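Biogenic amine-binding protein (Rhodnius prolixus, PDB 4GE1) binds biogenic amines such as serotonin and norepinephrine in a lipocalin pocket, probably sequestering host amines while the insect feeds on blood. Local coordinates at residues Y134-Q139 with G158-K163; S111-D116 with Y120-V125. All blocks are in the same frame, centred on the assembly; numbering follows the deposited sequence.

Contact 1. Residues Y134-Q139 with G158-K163; sequences YLYAVQ and GKVGLK. With TSS (2-(1H-indol-3-yl)ethanamine), chain E.
The phenol ring of Tyr136, on the outside of strand 130-140, is packed against two aliphatic side chains, Leu162 and Val160, from the turn that ends helix 150-159. Leu162 reaches over one face of the ring with CD1 alone: this methyl lies 4.0 Å from the ring centroid and 27° off its normal, a CH-pi contact displaced toward the root of the ring, where Leu162 CD1 is 3.7 Å from Tyr136 CG. The leucine runs roughly perpendicular to the tyrosine side chain. Val160 meets the ring further out and obliquely, its CG2 3.8 Å from Tyr136 CE1, the valine and tyrosine side chains running antiparallel. With CG anti to the carbonyl carbon (chi1 -75°), Tyr136 carries its ring out from the strand to both partners.

The turn is a Schellman motif with Gly161, at positive phi, as its C-prime residue; Gly161 N bonds Gly158 O at 3.0 Å and Leu162 N pairs with Leu157 O. Val160 and Leu162 project toward the strand from either side of the glycine. His124 of strand 120-127 also meets the Tyr136 ring, and Val138 packs on Val153 and Leu157 of the helix.

On the inner surface of the same strand, Gln139 OE1 accepts the indole N-H of tryptamine (TSS NE1 to Gln139 OE1, 3.2 Å), while Gln139 NE2 bonds Tyr112 OH and Ser121 OG, which fixes the amide's orientation. Leu135 CD2 touches the indole at TSS CD1 (3.6 Å). The two segments thus meet through dispersion and CH-pi contacts alone, while polar recognition of the ligand occurs on the strand's other side.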
# COMPACT_ATOMS: atom_id res chain seq x y z
N TYR A 134 6.09 -9.10 6.07
CA TYR A 134 5.06 -9.21 5.06
C TYR A 134 3.84 -8.44 5.53
O TYR A 134 3.59 -8.30 6.73
CB TYR A 134 4.70 -10.66 4.75
CG TYR A 134 4.00 -11.40 5.86
CD1 TYR A 134 4.71 -12.25 6.71
CD2 TYR A 134 2.63 -11.26 6.07
CE1 TYR A 134 4.08 -12.94 7.73
CE2 TYR A 134 1.99 -11.95 7.10
CZ TYR A 134 2.72 -12.78 7.92
OH TYR A 134 2.09 -13.48 8.94
N LEU A 135 3.09 -7.94 4.56
CA LEU A 135 1.93 -7.14 4.88
C LEU A 135 0.71 -7.63 4.12
O LEU A 135 0.75 -7.83 2.90
CB LEU A 135 2.20 -5.68 4.52
CG LEU A 135 1.07 -4.68 4.77
CD1 LEU A 135 0.97 -4.38 6.25
CD2 LEU A 135 1.33 -3.40 3.98
N TYR A 136 -0.37 -7.85 4.86
CA TYR A 136 -1.70 -8.00 4.27
C TYR A 136 -2.51 -6.76 4.63
O TYR A 136 -2.67 -6.44 5.80
CB TYR A 136 -2.40 -9.25 4.81
CG TYR A 136 -1.88 -10.56 4.26
CD1 TYR A 136 -2.32 -11.03 3.03
CD2 TYR A 136 -0.96 -11.32 4.97
CE1 TYR A 136 -1.87 -12.23 2.53
CE2 TYR A 136 -0.50 -12.52 4.48
CZ TYR A 136 -0.96 -12.97 3.25
OH TYR A 136 -0.49 -14.17 2.76
N ALA A 137 -3.02 -6.07 3.62
CA ALA A 137 -3.69 -4.79 3.87
C ALA A 137 -5.04 -4.65 3.19
O ALA A 137 -5.20 -4.98 2.01
CB ALA A 137 -2.77 -3.62 3.47
N VAL A 138 -6.01 -4.14 3.94
CA VAL A 138 -7.27 -3.66 3.38
C VAL A 138 -7.18 -2.15 3.13
O VAL A 138 -6.73 -1.38 3.99
CB VAL A 138 -8.47 -4.00 4.28
CG1 VAL A 138 -9.73 -3.32 3.76
CG2 VAL A 138 -8.66 -5.51 4.34
N GLN A 139 -7.58 -1.74 1.93
CA GLN A 139 -7.43 -0.36 1.49
C GLN A 139 -8.75 0.20 0.96
O GLN A 139 -9.53 -0.51 0.33
CB GLN A 139 -6.30 -0.26 0.45
CG GLN A 139 -5.00 -0.92 0.93
CD GLN A 139 -3.87 -0.87 -0.08
OE1 GLN A 139 -2.71 -0.73 0.28
NE2 GLN A 139 -4.21 -0.99 -1.36
N GLY A 158 -10.59 -14.09 2.88
CA GLY A 158 -10.83 -15.51 3.00
C GLY A 158 -9.84 -16.32 2.18
O GLY A 158 -9.25 -17.29 2.67
N LYS A 159 -9.64 -15.90 0.94
CA LYS A 159 -8.72 -16.59 0.04
C LYS A 159 -7.36 -16.83 0.69
O LYS A 159 -6.71 -17.84 0.43
CB LYS A 159 -8.51 -15.78 -1.24
CG LYS A 159 -9.65 -15.85 -2.24
CD LYS A 159 -9.36 -14.93 -3.41
CE LYS A 159 -7.89 -15.05 -3.84
NZ LYS A 159 -7.53 -14.08 -4.92
N VAL A 160 -6.93 -15.91 1.55
CA VAL A 160 -5.58 -15.96 2.09
C VAL A 160 -5.54 -16.32 3.57
O VAL A 160 -4.58 -16.01 4.27
CB VAL A 160 -4.80 -14.65 1.82
CG1 VAL A 160 -4.69 -14.41 0.32
CG2 VAL A 160 -5.47 -13.46 2.52
N GLY A 161 -6.59 -16.99 4.02
CA GLY A 161 -6.64 -17.54 5.37
C GLY A 161 -6.81 -16.49 6.45
O GLY A 161 -6.37 -16.69 7.59
N LEU A 162 -7.44 -15.37 6.11
CA LEU A 162 -7.58 -14.28 7.07
C LEU A 162 -9.03 -13.84 7.28
O LEU A 162 -9.90 -14.09 6.45
CB LEU A 162 -6.72 -13.09 6.67
CG LEU A 162 -5.21 -13.30 6.76
CD1 LEU A 162 -4.44 -12.02 6.43
CD2 LEU A 162 -4.83 -13.81 8.13
N LYS A 163 -9.26 -13.20 8.42
CA LYS A 163 -10.55 -12.60 8.72
C LYS A 163 -10.32 -11.17 9.18
O LYS A 163 -9.34 -10.88 9.86
CB LYS A 163 -11.28 -13.40 9.80
CG LYS A 163 -11.71 -14.79 9.34
CD LYS A 163 -12.43 -15.57 10.43
CE LYS A 163 -11.46 -16.21 11.41
NZ LYS A 163 -12.14 -17.25 12.24
N1 TSS E . 4.26 1.69 1.65
CA TSS E . 4.84 0.38 1.83
CB TSS E . 3.89 -0.76 2.04
CG TSS E . 2.61 -0.75 1.27
CD1 TSS E . 1.34 -0.55 1.79
NE1 TSS E . 0.43 -0.63 0.79
CE2 TSS E . 1.09 -0.87 -0.40
CD2 TSS E . 2.43 -0.95 -0.14
CZ2 TSS E . 0.61 -1.02 -1.74
CH2 TSS E . 1.50 -1.27 -2.77
CZ3 TSS E . 2.87 -1.36 -2.50
CE3 TSS E . 3.34 -1.20 -1.19

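Contact 2. Residues S111-D116 with Y120-V125; sequences SYIDTD and YSVVHV. With TSS (2-(1H-indol-3-yl)ethanamine), chain E.
Val123 lays CG2 almost squarely over the centre of the Tyr112 ring, 3.7 Å from its centroid and 8° off the normal, a CH-pi contact within a non-hydrogen-bonded antiparallel pair. Ser121 OG sits at the edge of that ring, but its hydrogen bond goes to Gln139, which also holds Tyr112 OH.

Tyr120 turns its ring back over the opposing strand, CG lying between the backbone N and carbonyl carbon (chi1 79°). Its face lies against the backbone of Thr115 and Asp116, and its hydroxyl donates to Asp114 OD2 (2.6 Å from Tyr120 OH), meeting that oxygen from above the carboxylate plane; the ring and carboxylate planes are 73° apart. Asp116 OD1 accepts from Tyr120 N (2.9 Å) in a nearly straight bond, on the syn side but tilted out of the carboxylate plane. Tyr120 O is gripped twice, by Thr115 OG1 at 2.7 Å and by Asp116 N at 3.2 Å.

At the other end Ser111 N and His124 O pair at 2.9 Å, and a water joins Ser111 OG, His124 ND1 and, less certainly, His124 O. Between the ends, Ile113 and Asp114 both face Val122, a classic beta bulge that shifts the register by one. Tyr112 OH and Val125 touch the indole, placing this bulged antiparallel hairpin of the lipocalin barrel in the wall of the amine pocket.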
# COMPACT_ATOMS: atom_id res chain seq x y z
N SER A 111 0.98 -7.96 -4.64
CA SER A 111 -0.04 -8.83 -5.21
C SER A 111 -1.44 -8.39 -4.79
O SER A 111 -1.82 -8.55 -3.64
CB SER A 111 0.17 -10.29 -4.76
OG SER A 111 1.54 -10.64 -4.80
N TYR A 112 -2.19 -7.84 -5.74
CA TYR A 112 -3.57 -7.47 -5.45
C TYR A 112 -4.50 -8.68 -5.52
O TYR A 112 -4.71 -9.28 -6.58
CB TYR A 112 -4.05 -6.29 -6.31
CG TYR A 112 -3.62 -4.97 -5.72
CD1 TYR A 112 -2.46 -4.34 -6.15
CD2 TYR A 112 -4.33 -4.38 -4.68
CE1 TYR A 112 -2.04 -3.14 -5.59
CE2 TYR A 112 -3.92 -3.18 -4.11
CZ TYR A 112 -2.78 -2.56 -4.57
OH TYR A 112 -2.35 -1.38 -4.01
N ILE A 113 -5.02 -9.04 -4.36
CA ILE A 113 -5.93 -10.15 -4.19
C ILE A 113 -7.30 -9.85 -4.78
O ILE A 113 -7.93 -10.73 -5.38
CB ILE A 113 -6.06 -10.48 -2.69
CG1 ILE A 113 -4.72 -10.95 -2.14
CG2 ILE A 113 -7.14 -11.52 -2.46
CD1 ILE A 113 -4.69 -11.09 -0.64
N ASP A 114 -7.74 -8.60 -4.63
CA ASP A 114 -9.04 -8.16 -5.13
C ASP A 114 -9.18 -6.63 -5.07
O ASP A 114 -8.51 -5.97 -4.28
CB ASP A 114 -10.18 -8.82 -4.35
CG ASP A 114 -11.54 -8.61 -4.99
OD1 ASP A 114 -11.60 -8.46 -6.23
OD2 ASP A 114 -12.55 -8.61 -4.26
N THR A 115 -10.07 -6.09 -5.90
CA THR A 115 -10.38 -4.66 -5.88
C THR A 115 -11.56 -4.35 -6.79
O THR A 115 -11.76 -5.02 -7.81
CB THR A 115 -9.19 -3.80 -6.35
OG1 THR A 115 -9.53 -2.41 -6.22
CG2 THR A 115 -8.85 -4.11 -7.80
N ASP A 116 -12.35 -3.34 -6.43
CA ASP A 116 -13.42 -2.88 -7.30
C ASP A 116 -13.05 -1.51 -7.86
O ASP A 116 -13.88 -0.83 -8.47
CB ASP A 116 -14.76 -2.83 -6.55
CG ASP A 116 -14.80 -1.74 -5.50
OD1 ASP A 116 -13.74 -1.15 -5.19
OD2 ASP A 116 -15.90 -1.48 -4.97
N TYR A 120 -12.53 -0.27 -2.74
CA TYR A 120 -11.64 -1.08 -1.91
C TYR A 120 -10.62 -1.87 -2.73
O TYR A 120 -10.84 -2.16 -3.90
CB TYR A 120 -12.46 -2.07 -1.08
CG TYR A 120 -12.91 -3.28 -1.88
CD1 TYR A 120 -12.15 -4.45 -1.90
CD2 TYR A 120 -14.09 -3.25 -2.61
CE1 TYR A 120 -12.56 -5.57 -2.64
CE2 TYR A 120 -14.51 -4.36 -3.35
CZ TYR A 120 -13.74 -5.51 -3.36
OH TYR A 120 -14.15 -6.60 -4.09
N SER A 121 -9.52 -2.21 -2.09
CA SER A 121 -8.58 -3.18 -2.64
C SER A 121 -7.95 -3.96 -1.50
O SER A 121 -7.83 -3.46 -0.39
CB SER A 121 -7.50 -2.48 -3.47
OG SER A 121 -6.74 -1.58 -2.68
N VAL A 122 -7.56 -5.20 -1.77
CA VAL A 122 -6.92 -6.03 -0.77
C VAL A 122 -5.57 -6.48 -1.32
O VAL A 122 -5.48 -6.97 -2.44
CB VAL A 122 -7.81 -7.21 -0.40
CG1 VAL A 122 -7.12 -8.09 0.64
CG2 VAL A 122 -9.16 -6.71 0.11
N VAL A 123 -4.52 -6.29 -0.54
CA VAL A 123 -3.18 -6.45 -1.08
C VAL A 123 -2.28 -7.28 -0.17
O VAL A 123 -2.46 -7.32 1.04
CB VAL A 123 -2.52 -5.07 -1.40
CG1 VAL A 123 -2.13 -4.32 -0.11
CG2 VAL A 123 -1.33 -5.23 -2.33
N HIS A 124 -1.33 -7.98 -0.79
CA HIS A 124 -0.24 -8.61 -0.06
C HIS A 124 1.07 -8.01 -0.56
O HIS A 124 1.35 -8.02 -1.76
CB HIS A 124 -0.25 -10.12 -0.28
CG HIS A 124 0.98 -10.82 0.23
ND1 HIS A 124 2.05 -11.12 -0.58
CD2 HIS A 124 1.30 -11.26 1.47
CE1 HIS A 124 2.98 -11.73 0.14
NE2 HIS A 124 2.55 -11.82 1.38
N VAL A 125 1.85 -7.45 0.37
CA VAL A 125 3.14 -6.85 0.03
C VAL A 125 4.25 -7.54 0.79
O VAL A 125 4.13 -7.79 1.99
CB VAL A 125 3.18 -5.36 0.37
CG1 VAL A 125 4.47 -4.74 -0.15
CG2 VAL A 125 1.97 -4.65 -0.19
N1 TSS E . 4.26 1.69 1.65
CA TSS E . 4.84 0.38 1.83
CB TSS E . 3.89 -0.76 2.04
CG TSS E . 2.61 -0.75 1.27
CD1 TSS E . 1.34 -0.55 1.79
NE1 TSS E . 0.43 -0.63 0.79
CE2 TSS E . 1.09 -0.87 -0.40
CD2 TSS E . 2.43 -0.95 -0.14
CZ2 TSS E . 0.61 -1.02 -1.74
CH2 TSS E . 1.50 -1.27 -2.77
CZ3 TSS E . 2.87 -1.36 -2.50
CE3 TSS E . 3.34 -1.20 -1.19
O HOH W 1 3.25 -10.16 -2.94

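How the contacts relate
Contact 2 closes before contact 1 opens along the chain, and their centres lie 9 Å apart on the same side of the chain's centre. Strands 102-115, 120-127 and 130-140 are successive neighbours in one antiparallel sheet, so contact 2 joins the first two and contact 1 ties the third to the end of helix 150-159. The segments 120-125 and 134-139 adjoin directly, with probable backbone bonds from Leu135 N to Val125 O (2.8 Å) and from Gln139 N to Ser121 O (2.9 Å). Segments 111-116, 120-125 and 134-139 all reach tryptamine, so neighbouring strands line one pocket on the inside while the helix end packs against the barrel outside.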